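Local coordinates for protein iota-carrageenase (Alteromonas sp., PDB 1H80) that hydrolyses beta-1,4 linkages of iota-carrageenan, a sulfated galactan of red algal cell walls, inverting the anomeric configuration, at residues S2-K7 / D260-N265; A48-P53 / Q71-V76; E218-L223 / G252-K257; Y362-K367 / G401-A406. All coordinates share one frame; numbering follows the deposited sequence.

The chain starts with a loop, residues 2-7, laid along the outside of the parallel beta-helix; interaction 1 joins it to strand 261-269 and so closes a loop of about 250 residues. Two contacts fall within that span, one after the other. Interaction 2 comes first, setting the end of helix 39-50 against the turn between strands 64-71 and 76-80. Interaction 3 follows, bringing together the ends of the neighbouring strands 216-218 and 250-252, and its second segment leads almost directly into that of interaction 1. Interaction 4 opens only afterwards, in an excursion between strands 351-359 and 407-409. None of the loops cross, and interactions 2 and 4 lie on opposite sides of the chain's centre.

Interaction 1 (S2-K7 / D260-N265); sequences SPKTYK and DVQVTN
The side-chain amide of Q262 is held between P3 and K4: P3 CB lies over one of its faces, 3.8 Å from Q262 CD, and K4 CE lies beyond the other, 3.4 Å from Q262 OE1. Its edge meets the backbone of K4. Here K4 N donates to Q262 OE1 (2.7 Å), and Q262 NE2 donates to K4 O at 2.9 Å, in the amide plane and on a lone pair of the carbonyl. The Y6 ring, which also meets F236 and F11, has Q262 NE2 near its plane, at its edge. Q262 projects from strand 261-269 of the beta-helix with CG anti to the backbone N (chi1 174°) and the chain extended, long enough to reach the loop. T264 CG2 adds an apolar touch on P3 CB, while T264 OG1, bonded to D238, also accepts from a water that bridges to Y6 OH. A second water joins K4 NZ to D260 OD2. Glutamine suits this place because one amide offers both a donor and an acceptor: it satisfies the N-H and C=O of a single residue much as a neighbouring strand would, fixing the N-terminal loop without a direct charge pair.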
loop_
_atom_site.group_PDB
_atom_site.type_symbol
_atom_site.label_atom_id
_atom_site.label_comp_id
_atom_site.label_asym_id
_atom_site.label_seq_id
_atom_site.Cartn_x
_atom_site.Cartn_y
_atom_site.Cartn_z
ATOM N N SER A 2 -9.759 -18.357 16.258
ATOM C CA SER A 2 -8.305 -18.398 16.318
ATOM C C SER A 2 -7.831 -18.251 14.879
ATOM O O SER A 2 -8.381 -18.876 13.973
ATOM C CB SER A 2 -7.832 -19.733 16.892
ATOM O OG SER A 2 -8.305 -20.813 16.106
ATOM N N PRO A 3 -6.803 -17.426 14.644
ATOM C CA PRO A 3 -6.327 -17.260 13.269
ATOM C C PRO A 3 -5.818 -18.547 12.630
ATOM O O PRO A 3 -5.326 -19.443 13.316
ATOM C CB PRO A 3 -5.230 -16.210 13.411
ATOM C CG PRO A 3 -4.677 -16.493 14.770
ATOM C CD PRO A 3 -5.927 -16.719 15.594
ATOM N N LYS A 4 -5.960 -18.632 11.314
ATOM C CA LYS A 4 -5.495 -19.790 10.563
ATOM C C LYS A 4 -3.975 -19.722 10.564
ATOM O O LYS A 4 -3.403 -18.634 10.561
ATOM C CB LYS A 4 -6.012 -19.728 9.126
ATOM C CG LYS A 4 -7.526 -19.642 9.009
ATOM C CD LYS A 4 -7.955 -19.431 7.567
ATOM C CE LYS A 4 -7.409 -18.124 7.014
ATOM N NZ LYS A 4 -7.799 -17.910 5.594
ATOM N N THR A 5 -3.321 -20.879 10.576
ATOM C CA THR A 5 -1.865 -20.916 10.579
ATOM C C THR A 5 -1.341 -21.151 9.174
ATOM O O THR A 5 -2.092 -21.499 8.266
ATOM C CB THR A 5 -1.321 -22.037 11.489
ATOM O OG1 THR A 5 -1.835 -23.299 11.048
ATOM C CG2 THR A 5 -1.724 -21.798 12.937
ATOM N N TYR A 6 -0.042 -20.950 9.000
ATOM C CA TYR A 6 0.587 -21.143 7.705
ATOM C C TYR A 6 2.092 -21.184 7.884
ATOM O O TYR A 6 2.615 -20.853 8.948
ATOM C CB TYR A 6 0.213 -19.992 6.764
ATOM C CG TYR A 6 0.530 -18.628 7.330
ATOM C CD1 TYR A 6 1.843 -18.160 7.379
ATOM C CD2 TYR A 6 -0.473 -17.832 7.874
ATOM C CE1 TYR A 6 2.149 -16.937 7.963
ATOM C CE2 TYR A 6 -0.178 -16.604 8.462
ATOM C CZ TYR A 6 1.134 -16.168 8.504
ATOM O OH TYR A 6 1.437 -14.975 9.113
ATOM N N LYS A 7 2.786 -21.607 6.837
ATOM C CA LYS A 7 4.235 -21.654 6.862
ATOM C C LYS A 7 4.697 -20.860 5.654
ATOM O O LYS A 7 3.960 -20.720 4.674
ATOM C CB LYS A 7 4.745 -23.096 6.794
ATOM C CG LYS A 7 4.335 -23.867 5.560
ATOM C CD LYS A 7 4.980 -25.248 5.559
ATOM C CE LYS A 7 4.639 -26.026 4.299
ATOM N NZ LYS A 7 5.328 -27.347 4.259
ATOM N N ASP A 260 -10.935 -13.820 0.591
ATOM C CA ASP A 260 -10.598 -13.826 2.005
ATOM C C ASP A 260 -9.267 -13.181 2.342
ATOM O O ASP A 260 -8.303 -13.258 1.575
ATOM C CB ASP A 260 -10.604 -15.258 2.543
ATOM C CG ASP A 260 -11.894 -15.997 2.238
ATOM O OD1 ASP A 260 -12.923 -15.333 1.992
ATOM O OD2 ASP A 260 -11.879 -17.247 2.255
ATOM N N VAL A 261 -9.227 -12.550 3.512
ATOM C CA VAL A 261 -8.027 -11.891 3.999
ATOM C C VAL A 261 -7.935 -12.093 5.500
ATOM O O VAL A 261 -8.923 -11.941 6.214
ATOM C CB VAL A 261 -8.059 -10.360 3.736
ATOM C CG1 VAL A 261 -6.781 -9.710 4.271
ATOM C CG2 VAL A 261 -8.213 -10.083 2.251
ATOM N N GLN A 262 -6.752 -12.459 5.977
ATOM C CA GLN A 262 -6.548 -12.621 7.405
ATOM C C GLN A 262 -5.373 -11.753 7.804
ATOM O O GLN A 262 -4.304 -11.820 7.197
ATOM C CB GLN A 262 -6.249 -14.068 7.782
ATOM C CG GLN A 262 -5.899 -14.204 9.256
ATOM C CD GLN A 262 -5.650 -15.632 9.669
ATOM O OE1 GLN A 262 -6.585 -16.421 9.807
ATOM N NE2 GLN A 262 -4.381 -15.980 9.860
ATOM N N VAL A 263 -5.580 -10.936 8.827
ATOM C CA VAL A 263 -4.534 -10.056 9.312
ATOM C C VAL A 263 -4.349 -10.279 10.800
ATOM O O VAL A 263 -5.322 -10.386 11.548
ATOM C CB VAL A 263 -4.890 -8.569 9.086
ATOM C CG1 VAL A 263 -3.723 -7.693 9.502
ATOM C CG2 VAL A 263 -5.238 -8.327 7.630
ATOM N N THR A 264 -3.098 -10.365 11.230
ATOM C CA THR A 264 -2.803 -10.547 12.643
ATOM C C THR A 264 -1.756 -9.534 13.069
ATOM O O THR A 264 -0.855 -9.197 12.301
ATOM C CB THR A 264 -2.269 -11.967 12.949
ATOM O OG1 THR A 264 -1.075 -12.209 12.190
ATOM C CG2 THR A 264 -3.315 -13.018 12.605
ATOM N N ASN A 265 -1.900 -9.035 14.290
ATOM C CA ASN A 265 -0.958 -8.085 14.864
ATOM C C ASN A 265 -0.844 -6.783 14.083
ATOM O O ASN A 265 0.105 -6.566 13.328
ATOM C CB ASN A 265 0.415 -8.745 14.999
ATOM C CG ASN A 265 1.408 -7.880 15.744
ATOM O OD1 ASN A 265 1.040 -6.873 16.351
ATOM N ND2 ASN A 265 2.677 -8.272 15.707
HETATM O O HOH W 1 -9.729 -15.054 6.000
HETATM O O HOH W 2 -9.927 -18.350 3.955
HETATM O O HOH W 3 -0.525 -14.562 10.978
#

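Interaction 2 (A48-P53 / Q71-V76); sequences AISRKP and QMKSNV
I49 and S50, near the C-terminal end of helix 39-50, pack against a type II beta turn, K73 to V76, at a corner of the parallel beta-helix; the helix probably covers the N-terminal end of the solenoid, as in related pectate lyase-like proteins. I49 comes first. Its CG2 branch, which points away from the backbone N, reaches V76 CG2 at 4.0 Å, the two side chains crossing at about a right angle, and also approaches N75 O. This is the apolar side of the contact, where two branched aliphatic side chains meet; I49 also touches Y22 of strand 20-23. Next, S50 turns its hydroxyl to the far side of CB from its own N (chi1 -167°), which swings OG out over the turn. S50 OG donates to S74 O at 2.8 Å, in the carbonyl plane and on a lone pair, and lies 3.4 Å from K73 CB. A small polar residue fits here because the backbones come close, with 5.6 Å between S50 CA and S74 CA. The lysine tip of K73 leads away to N47, and S74 OG bonds to R109 N. Beyond the helix the chain passes N75 at P53; the positive phi of N75, 60°, is one that asparagine tolerates well at the third position of a type II turn. N75 OD1 bonds to N110, and a water lies near both S50 O and K52 O, accepting from N75 ND2 at 2.9 Å.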
loop_
_atom_site.group_PDB
_atom_site.type_symbol
_atom_site.label_atom_id
_atom_site.label_comp_id
_atom_site.label_asym_id
_atom_site.label_seq_id
_atom_site.Cartn_x
_atom_site.Cartn_y
_atom_site.Cartn_z
ATOM N N ALA A 48 21.601 -12.001 -17.888
ATOM C CA ALA A 48 22.600 -13.063 -17.894
ATOM C C ALA A 48 22.210 -14.196 -16.954
ATOM O O ALA A 48 22.315 -15.370 -17.304
ATOM C CB ALA A 48 23.954 -12.506 -17.496
ATOM N N ILE A 49 21.747 -13.840 -15.764
ATOM C CA ILE A 49 21.362 -14.852 -14.790
ATOM C C ILE A 49 20.120 -15.619 -15.231
ATOM O O ILE A 49 20.065 -16.843 -15.110
ATOM C CB ILE A 49 21.112 -14.216 -13.404
ATOM C CG1 ILE A 49 22.419 -13.623 -12.875
ATOM C CG2 ILE A 49 20.543 -15.261 -12.437
ATOM C CD1 ILE A 49 22.263 -12.835 -11.598
ATOM N N SER A 50 19.128 -14.911 -15.762
ATOM C CA SER A 50 17.898 -15.567 -16.177
ATOM C C SER A 50 18.095 -16.524 -17.349
ATOM O O SER A 50 17.280 -17.420 -17.563
ATOM C CB SER A 50 16.828 -14.531 -16.524
ATOM O OG SER A 50 15.563 -15.159 -16.632
ATOM N N ARG A 51 19.171 -16.332 -18.108
ATOM C CA ARG A 51 19.463 -17.211 -19.238
ATOM C C ARG A 51 19.927 -18.588 -18.767
ATOM O O ARG A 51 19.854 -19.565 -19.516
ATOM C CB ARG A 51 20.537 -16.597 -20.143
ATOM C CG ARG A 51 20.027 -15.496 -21.060
ATOM C CD ARG A 51 21.040 -15.188 -22.156
ATOM N NE ARG A 51 22.146 -14.352 -21.696
ATOM C CZ ARG A 51 22.106 -13.023 -21.639
ATOM N NH1 ARG A 51 21.014 -12.372 -22.013
ATOM N NH2 ARG A 51 23.163 -12.343 -21.219
ATOM N N LYS A 52 20.405 -18.667 -17.528
ATOM C CA LYS A 52 20.870 -19.938 -16.974
ATOM C C LYS A 52 19.667 -20.786 -16.559
ATOM O O LYS A 52 18.744 -20.296 -15.908
ATOM C CB LYS A 52 21.763 -19.694 -15.752
ATOM C CG LYS A 52 22.952 -18.773 -16.003
ATOM C CD LYS A 52 23.930 -19.371 -16.998
ATOM C CE LYS A 52 25.126 -18.457 -17.207
ATOM N NZ LYS A 52 26.108 -19.033 -18.170
ATOM N N PRO A 53 19.668 -22.078 -16.924
ATOM C CA PRO A 53 18.574 -22.995 -16.588
ATOM C C PRO A 53 18.134 -22.965 -15.124
ATOM O O PRO A 53 16.937 -22.947 -14.829
ATOM C CB PRO A 53 19.137 -24.353 -16.992
ATOM C CG PRO A 53 19.962 -24.011 -18.188
ATOM C CD PRO A 53 20.696 -22.767 -17.723
ATOM N N GLN A 71 13.771 -4.388 -15.539
ATOM C CA GLN A 71 12.847 -5.478 -15.824
ATOM C C GLN A 71 13.372 -6.758 -15.196
ATOM O O GLN A 71 14.358 -7.322 -15.654
ATOM C CB GLN A 71 12.703 -5.674 -17.335
ATOM C CG GLN A 71 12.265 -4.424 -18.082
ATOM C CD GLN A 71 10.905 -3.926 -17.644
ATOM O OE1 GLN A 71 9.897 -4.613 -17.812
ATOM N NE2 GLN A 71 10.867 -2.726 -17.077
ATOM N N MET A 72 12.712 -7.216 -14.141
ATOM C CA MET A 72 13.143 -8.439 -13.483
ATOM C C MET A 72 12.799 -9.640 -14.350
ATOM O O MET A 72 11.911 -9.574 -15.201
ATOM C CB MET A 72 12.482 -8.548 -12.112
ATOM C CG MET A 72 12.912 -7.436 -11.160
ATOM S SD MET A 72 14.707 -7.415 -10.901
ATOM C CE MET A 72 14.950 -5.811 -10.136
ATOM N N LYS A 73 13.515 -10.738 -14.138
ATOM C CA LYS A 73 13.293 -11.949 -14.909
ATOM C C LYS A 73 13.325 -13.189 -14.031
ATOM O O LYS A 73 13.800 -13.149 -12.896
ATOM C CB LYS A 73 14.342 -12.066 -16.015
ATOM C CG LYS A 73 14.145 -11.062 -17.142
ATOM C CD LYS A 73 15.123 -11.299 -18.280
ATOM C CE LYS A 73 14.725 -10.512 -19.518
ATOM N NZ LYS A 73 14.541 -9.071 -19.219
ATOM N N SER A 74 12.821 -14.287 -14.578
ATOM C CA SER A 74 12.748 -15.552 -13.865
ATOM C C SER A 74 14.070 -16.102 -13.359
ATOM O O SER A 74 15.115 -15.958 -13.996
ATOM C CB SER A 74 12.099 -16.616 -14.749
ATOM O OG SER A 74 10.785 -16.245 -15.104
ATOM N N ASN A 75 13.986 -16.746 -12.201
ATOM C CA ASN A 75 15.111 -17.390 -11.554
ATOM C C ASN A 75 16.272 -16.478 -11.206
ATOM O O ASN A 75 17.424 -16.904 -11.180
ATOM C CB ASN A 75 15.578 -18.560 -12.419
ATOM C CG ASN A 75 14.473 -19.573 -12.641
ATOM O OD1 ASN A 75 13.892 -20.092 -11.684
ATOM N ND2 ASN A 75 14.171 -19.856 -13.902
ATOM N N VAL A 76 15.953 -15.219 -10.931
ATOM C CA VAL A 76 16.952 -14.242 -10.541
ATOM C C VAL A 76 16.704 -13.930 -9.076
ATOM O O VAL A 76 15.585 -13.612 -8.677
ATOM C CB VAL A 76 16.841 -12.950 -11.370
ATOM C CG1 VAL A 76 17.822 -11.917 -10.853
ATOM C CG2 VAL A 76 17.132 -13.257 -12.833
HETATM O O HOH W 4 16.113 -19.318 -15.988
#

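Interaction 3 (E218-L223 / G252-K257); sequences ETDNLL and GPHFMK
H254 reaches from its turn towards E218 and D220, and each atom of its side chain has a neighbour across the contact. CB lies 3.8 Å from T219 O. From CG onward one face of the ring is turned to D220: D220 CB stands 3.3 Å from the centroid of the H254 ring, only 9° off its normal, a CH-pi contact, and is 3.4 Å from both H254 CG and H254 ND1. H254 CD2 faces E218 CG at 3.6 Å, and H254 CE1 comes 3.4 Å from D220 OD2. At the tip, NE2 donates to E218 OE2 across 2.9 Å. This bond is almost straight, 178° at the hydrogen, and runs in the ring plane, although it meets the carboxylate on its anti side. The other oxygen, E218 OE1, forms a salt bridge with R216, so both ends of the carboxylate are held; E218 CG lies opposite the backbone N (chi1 178°), and the chain, extended beyond it, carries the group out to the ring.

E218 and G252 end strands 216-218 and 250-252, parallel neighbours in successive coils of the beta-helix, and the other residues follow them. On one side T219 is the centre of an inverse gamma turn; on the other, P253 to M256 form a type II' turn that gives H254, at its second position, a positive phi more usual for glycine. T219 OG1 bonds to N258 ND2 and, weakly, to P253 O. T219 O lies over one face of the F255 ring, toward its rim, and N221 O is at its edge, 3.3 Å from F255 CZ. N221 itself N-caps the helix at 222-227, its OD1 accepting from L223 N.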
loop_
_atom_site.group_PDB
_atom_site.type_symbol
_atom_site.label_atom_id
_atom_site.label_comp_id
_atom_site.label_asym_id
_atom_site.label_seq_id
_atom_site.Cartn_x
_atom_site.Cartn_y
_atom_site.Cartn_z
ATOM N N GLU A 218 -6.942 -1.471 -1.439
ATOM C CA GLU A 218 -7.898 -0.643 -2.157
ATOM C C GLU A 218 -7.783 -1.063 -3.616
ATOM O O GLU A 218 -6.928 -0.581 -4.363
ATOM C CB GLU A 218 -7.539 0.833 -1.960
ATOM C CG GLU A 218 -8.434 1.816 -2.686
ATOM C CD GLU A 218 -8.357 3.214 -2.093
ATOM O OE1 GLU A 218 -7.251 3.633 -1.688
ATOM O OE2 GLU A 218 -9.405 3.895 -2.039
ATOM N N THR A 219 -8.649 -1.991 -3.999
ATOM C CA THR A 219 -8.664 -2.560 -5.339
ATOM C C THR A 219 -9.448 -1.706 -6.329
ATOM O O THR A 219 -10.591 -2.024 -6.653
ATOM C CB THR A 219 -9.263 -3.970 -5.272
ATOM O OG1 THR A 219 -10.568 -3.906 -4.680
ATOM C CG2 THR A 219 -8.395 -4.859 -4.396
ATOM N N ASP A 220 -8.824 -0.643 -6.832
ATOM C CA ASP A 220 -9.523 0.261 -7.743
ATOM C C ASP A 220 -8.905 0.541 -9.109
ATOM O O ASP A 220 -9.200 1.572 -9.719
ATOM C CB ASP A 220 -9.786 1.598 -7.039
ATOM C CG ASP A 220 -8.507 2.321 -6.648
ATOM O OD1 ASP A 220 -7.411 1.864 -7.034
ATOM O OD2 ASP A 220 -8.600 3.358 -5.956
ATOM N N ASN A 221 -8.062 -0.359 -9.602
ATOM C CA ASN A 221 -7.450 -0.167 -10.914
ATOM C C ASN A 221 -8.543 -0.282 -11.978
ATOM O O ASN A 221 -9.250 -1.287 -12.039
ATOM C CB ASN A 221 -6.380 -1.234 -11.161
ATOM C CG ASN A 221 -5.595 -0.987 -12.433
ATOM O OD1 ASN A 221 -6.169 -0.708 -13.485
ATOM N ND2 ASN A 221 -4.274 -1.097 -12.345
ATOM N N LEU A 222 -8.670 0.744 -12.816
ATOM C CA LEU A 222 -9.684 0.773 -13.870
ATOM C C LEU A 222 -9.670 -0.461 -14.767
ATOM O O LEU A 222 -10.723 -0.923 -15.211
ATOM C CB LEU A 222 -9.511 2.029 -14.728
ATOM N N LEU A 223 -8.480 -0.989 -15.041
ATOM C CA LEU A 223 -8.355 -2.174 -15.883
ATOM C C LEU A 223 -9.192 -3.322 -15.342
ATOM O O LEU A 223 -9.805 -4.070 -16.101
ATOM C CB LEU A 223 -6.893 -2.623 -15.968
ATOM C CG LEU A 223 -5.969 -1.862 -16.920
ATOM C CD1 LEU A 223 -4.549 -2.383 -16.782
ATOM C CD2 LEU A 223 -6.460 -2.040 -18.349
ATOM N N GLY A 252 -10.784 -1.384 0.977
ATOM C CA GLY A 252 -11.608 -0.517 0.153
ATOM C C GLY A 252 -11.751 -1.237 -1.171
ATOM O O GLY A 252 -10.963 -1.008 -2.084
ATOM N N PRO A 253 -12.764 -2.103 -1.309
ATOM C CA PRO A 253 -12.975 -2.862 -2.544
ATOM C C PRO A 253 -13.469 -2.097 -3.761
ATOM O O PRO A 253 -13.375 -2.597 -4.882
ATOM C CB PRO A 253 -13.958 -3.937 -2.105
ATOM C CG PRO A 253 -14.836 -3.181 -1.151
ATOM C CD PRO A 253 -13.836 -2.378 -0.332
ATOM N N HIS A 254 -13.975 -0.887 -3.552
ATOM C CA HIS A 254 -14.503 -0.104 -4.659
ATOM C C HIS A 254 -15.544 -0.940 -5.403
ATOM O O HIS A 254 -16.584 -1.267 -4.840
ATOM C CB HIS A 254 -13.375 0.338 -5.597
ATOM C CG HIS A 254 -12.567 1.479 -5.064
ATOM N ND1 HIS A 254 -12.605 2.742 -5.615
ATOM C CD2 HIS A 254 -11.725 1.558 -4.005
ATOM C CE1 HIS A 254 -11.823 3.548 -4.920
ATOM N NE2 HIS A 254 -11.277 2.854 -3.937
ATOM N N PHE A 255 -15.247 -1.314 -6.645
ATOM C CA PHE A 255 -16.167 -2.094 -7.478
ATOM C C PHE A 255 -15.834 -3.586 -7.545
ATOM O O PHE A 255 -16.605 -4.380 -8.087
ATOM C CB PHE A 255 -16.123 -1.536 -8.900
ATOM C CG PHE A 255 -14.739 -1.531 -9.490
ATOM C CD1 PHE A 255 -14.145 -2.718 -9.912
ATOM C CD2 PHE A 255 -13.999 -0.355 -9.551
ATOM C CE1 PHE A 255 -12.834 -2.736 -10.380
ATOM C CE2 PHE A 255 -12.685 -0.360 -10.019
ATOM C CZ PHE A 255 -12.102 -1.557 -10.432
ATOM N N MET A 256 -14.685 -3.960 -6.997
ATOM C CA MET A 256 -14.212 -5.338 -7.056
ATOM C C MET A 256 -14.677 -6.312 -5.984
ATOM O O MET A 256 -14.747 -5.981 -4.804
ATOM C CB MET A 256 -12.680 -5.327 -7.092
ATOM C CG MET A 256 -12.005 -6.694 -7.077
ATOM S SD MET A 256 -12.399 -7.729 -8.501
ATOM C CE MET A 256 -12.095 -6.567 -9.819
ATOM N N LYS A 257 -14.988 -7.528 -6.418
ATOM C CA LYS A 257 -15.395 -8.585 -5.508
ATOM C C LYS A 257 -14.126 -9.353 -5.147
ATOM O O LYS A 257 -13.598 -10.119 -5.956
ATOM C CB LYS A 257 -16.391 -9.529 -6.181
ATOM C CG LYS A 257 -16.764 -10.715 -5.311
ATOM C CD LYS A 257 -17.842 -11.565 -5.958
ATOM C CE LYS A 257 -18.221 -12.731 -5.065
ATOM N NZ LYS A 257 -19.355 -13.515 -5.627
#

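Interaction 4 (Y362-K367 / G401-A406); sequences YNADLK and GPSLAA
A364 and G401 form an antiparallel hydrogen-bonded pair in a two-stranded ribbon, strands 364-366 and 399-401, that belongs to the excursion the chain makes from the parallel beta-helix between strands 351-359 and 407-409. Both amides and both carbonyls are satisfied across the pair: A364 N donates to G401 O at 2.7 Å, and G401 N returns the bond to A364 O at 3.1 Å. L366 carries the ribbon on by backbone bonds with Y399. G401 is nearly fully extended and, having no CB, admits L366 CD1 to 3.7 Å from G401 CA and avoids a clash with the P402 ring. P402, next in line, has no N-H to satisfy and so suits a position where the strand ends.

The neighbouring groups find partners in other parts of the fold. Y362 O accepts from R461 NH2, and N363 is held through both backbone and side chain, its N to S270 OG and its OD1 to R461 NE. S403 OG bonds to C271 O and, weakly, to G361 N, so a small hydroxyl residue serves this buried site. The Y362 side chain, set with CG anti to the carbonyl carbon (chi1 -67°), leaves the backbone to touch P402 CG through CD1 at 3.8 Å; its ring also takes a cation-pi contact from R383. L366 adds a largely apolar contact, using both branches: CD1 lies 3.6 Å from P402 O, while L366 CD2 meets L404 CD1 at 3.7 Å.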
loop_
_atom_site.group_PDB
_atom_site.type_symbol
_atom_site.label_atom_id
_atom_site.label_comp_id
_atom_site.label_asym_id
_atom_site.label_seq_id
_atom_site.Cartn_x
_atom_site.Cartn_y
_atom_site.Cartn_z
ATOM N N TYR A 362 -0.984 12.938 18.209
ATOM C CA TYR A 362 -1.517 14.206 17.715
ATOM C C TYR A 362 -1.153 14.500 16.266
ATOM O O TYR A 362 -1.504 15.554 15.738
ATOM C CB TYR A 362 -1.006 15.357 18.591
ATOM C CG TYR A 362 -1.546 15.338 19.998
ATOM C CD1 TYR A 362 -2.841 15.774 20.268
ATOM C CD2 TYR A 362 -0.776 14.857 21.056
ATOM C CE1 TYR A 362 -3.362 15.731 21.558
ATOM C CE2 TYR A 362 -1.288 14.807 22.352
ATOM C CZ TYR A 362 -2.581 15.246 22.593
ATOM O OH TYR A 362 -3.099 15.185 23.867
ATOM N N ASN A 363 -0.456 13.573 15.616
ATOM C CA ASN A 363 -0.034 13.797 14.238
ATOM C C ASN A 363 -0.527 12.779 13.225
ATOM O O ASN A 363 0.219 12.358 12.340
ATOM C CB ASN A 363 1.489 13.881 14.188
ATOM C CG ASN A 363 2.024 15.022 15.022
ATOM O OD1 ASN A 363 1.714 16.183 14.767
ATOM N ND2 ASN A 363 2.822 14.697 16.032
ATOM N N ALA A 364 -1.788 12.391 13.350
ATOM C CA ALA A 364 -2.374 11.434 12.426
ATOM C C ALA A 364 -2.828 12.124 11.143
ATOM O O ALA A 364 -3.093 13.326 11.137
ATOM C CB ALA A 364 -3.561 10.749 13.082
ATOM N N ASP A 365 -2.885 11.366 10.049
ATOM C CA ASP A 365 -3.376 11.898 8.780
ATOM C C ASP A 365 -4.885 11.746 8.914
ATOM O O ASP A 365 -5.375 10.674 9.268
ATOM C CB ASP A 365 -2.899 11.066 7.578
ATOM C CG ASP A 365 -1.464 11.359 7.181
ATOM O OD1 ASP A 365 -0.995 12.498 7.390
ATOM O OD2 ASP A 365 -0.807 10.449 6.626
ATOM N N LEU A 366 -5.621 12.815 8.638
ATOM C CA LEU A 366 -7.070 12.778 8.757
ATOM C C LEU A 366 -7.748 13.286 7.500
ATOM O O LEU A 366 -7.256 14.197 6.844
ATOM C CB LEU A 366 -7.517 13.639 9.944
ATOM C CG LEU A 366 -6.949 13.258 11.312
ATOM C CD1 LEU A 366 -7.284 14.336 12.340
ATOM C CD2 LEU A 366 -7.519 11.912 11.736
ATOM N N LYS A 367 -8.884 12.686 7.169
ATOM C CA LYS A 367 -9.650 13.104 6.007
ATOM C C LYS A 367 -10.698 14.093 6.497
ATOM O O LYS A 367 -11.148 14.020 7.642
ATOM C CB LYS A 367 -10.330 11.903 5.350
ATOM C CG LYS A 367 -9.355 10.863 4.818
ATOM C CD LYS A 367 -8.418 11.442 3.760
ATOM C CE LYS A 367 -9.175 11.852 2.505
ATOM N NZ LYS A 367 -8.267 12.346 1.428
ATOM N N GLY A 401 -3.899 15.820 12.729
ATOM C CA GLY A 401 -4.465 16.018 14.045
ATOM C C GLY A 401 -4.473 14.750 14.868
ATOM O O GLY A 401 -3.848 13.754 14.495
ATOM N N PRO A 402 -5.194 14.752 15.995
ATOM C CA PRO A 402 -5.285 13.596 16.888
ATOM C C PRO A 402 -5.893 12.350 16.256
ATOM O O PRO A 402 -6.703 12.433 15.329
ATOM C CB PRO A 402 -6.144 14.110 18.044
ATOM C CG PRO A 402 -5.933 15.598 18.013
ATOM C CD PRO A 402 -5.939 15.899 16.543
ATOM N N SER A 403 -5.481 11.198 16.769
ATOM C CA SER A 403 -6.003 9.917 16.317
ATOM C C SER A 403 -7.494 9.938 16.623
ATOM O O SER A 403 -7.917 10.546 17.605
ATOM C CB SER A 403 -5.339 8.782 17.092
ATOM O OG SER A 403 -3.942 8.766 16.859
ATOM N N LEU A 404 -8.288 9.268 15.798
ATOM C CA LEU A 404 -9.731 9.262 15.997
ATOM C C LEU A 404 -10.325 7.996 16.596
ATOM O O LEU A 404 -11.320 8.057 17.318
ATOM C CB LEU A 404 -10.434 9.573 14.676
ATOM C CG LEU A 404 -10.513 11.058 14.311
ATOM C CD1 LEU A 404 -10.990 11.218 12.881
ATOM C CD2 LEU A 404 -11.455 11.765 15.278
ATOM N N ALA A 405 -9.725 6.847 16.307
ATOM C CA ALA A 405 -10.261 5.595 16.826
ATOM C C ALA A 405 -9.282 4.460 16.630
ATOM O O ALA A 405 -8.208 4.643 16.068
ATOM C CB ALA A 405 -11.566 5.259 16.108
ATOM N N ALA A 406 -9.667 3.279 17.097
ATOM C CA ALA A 406 -8.835 2.100 16.916
ATOM C C ALA A 406 -9.254 1.494 15.582
ATOM O O ALA A 406 -8.424 1.053 14.789
ATOM C CB ALA A 406 -9.079 1.100 18.039
#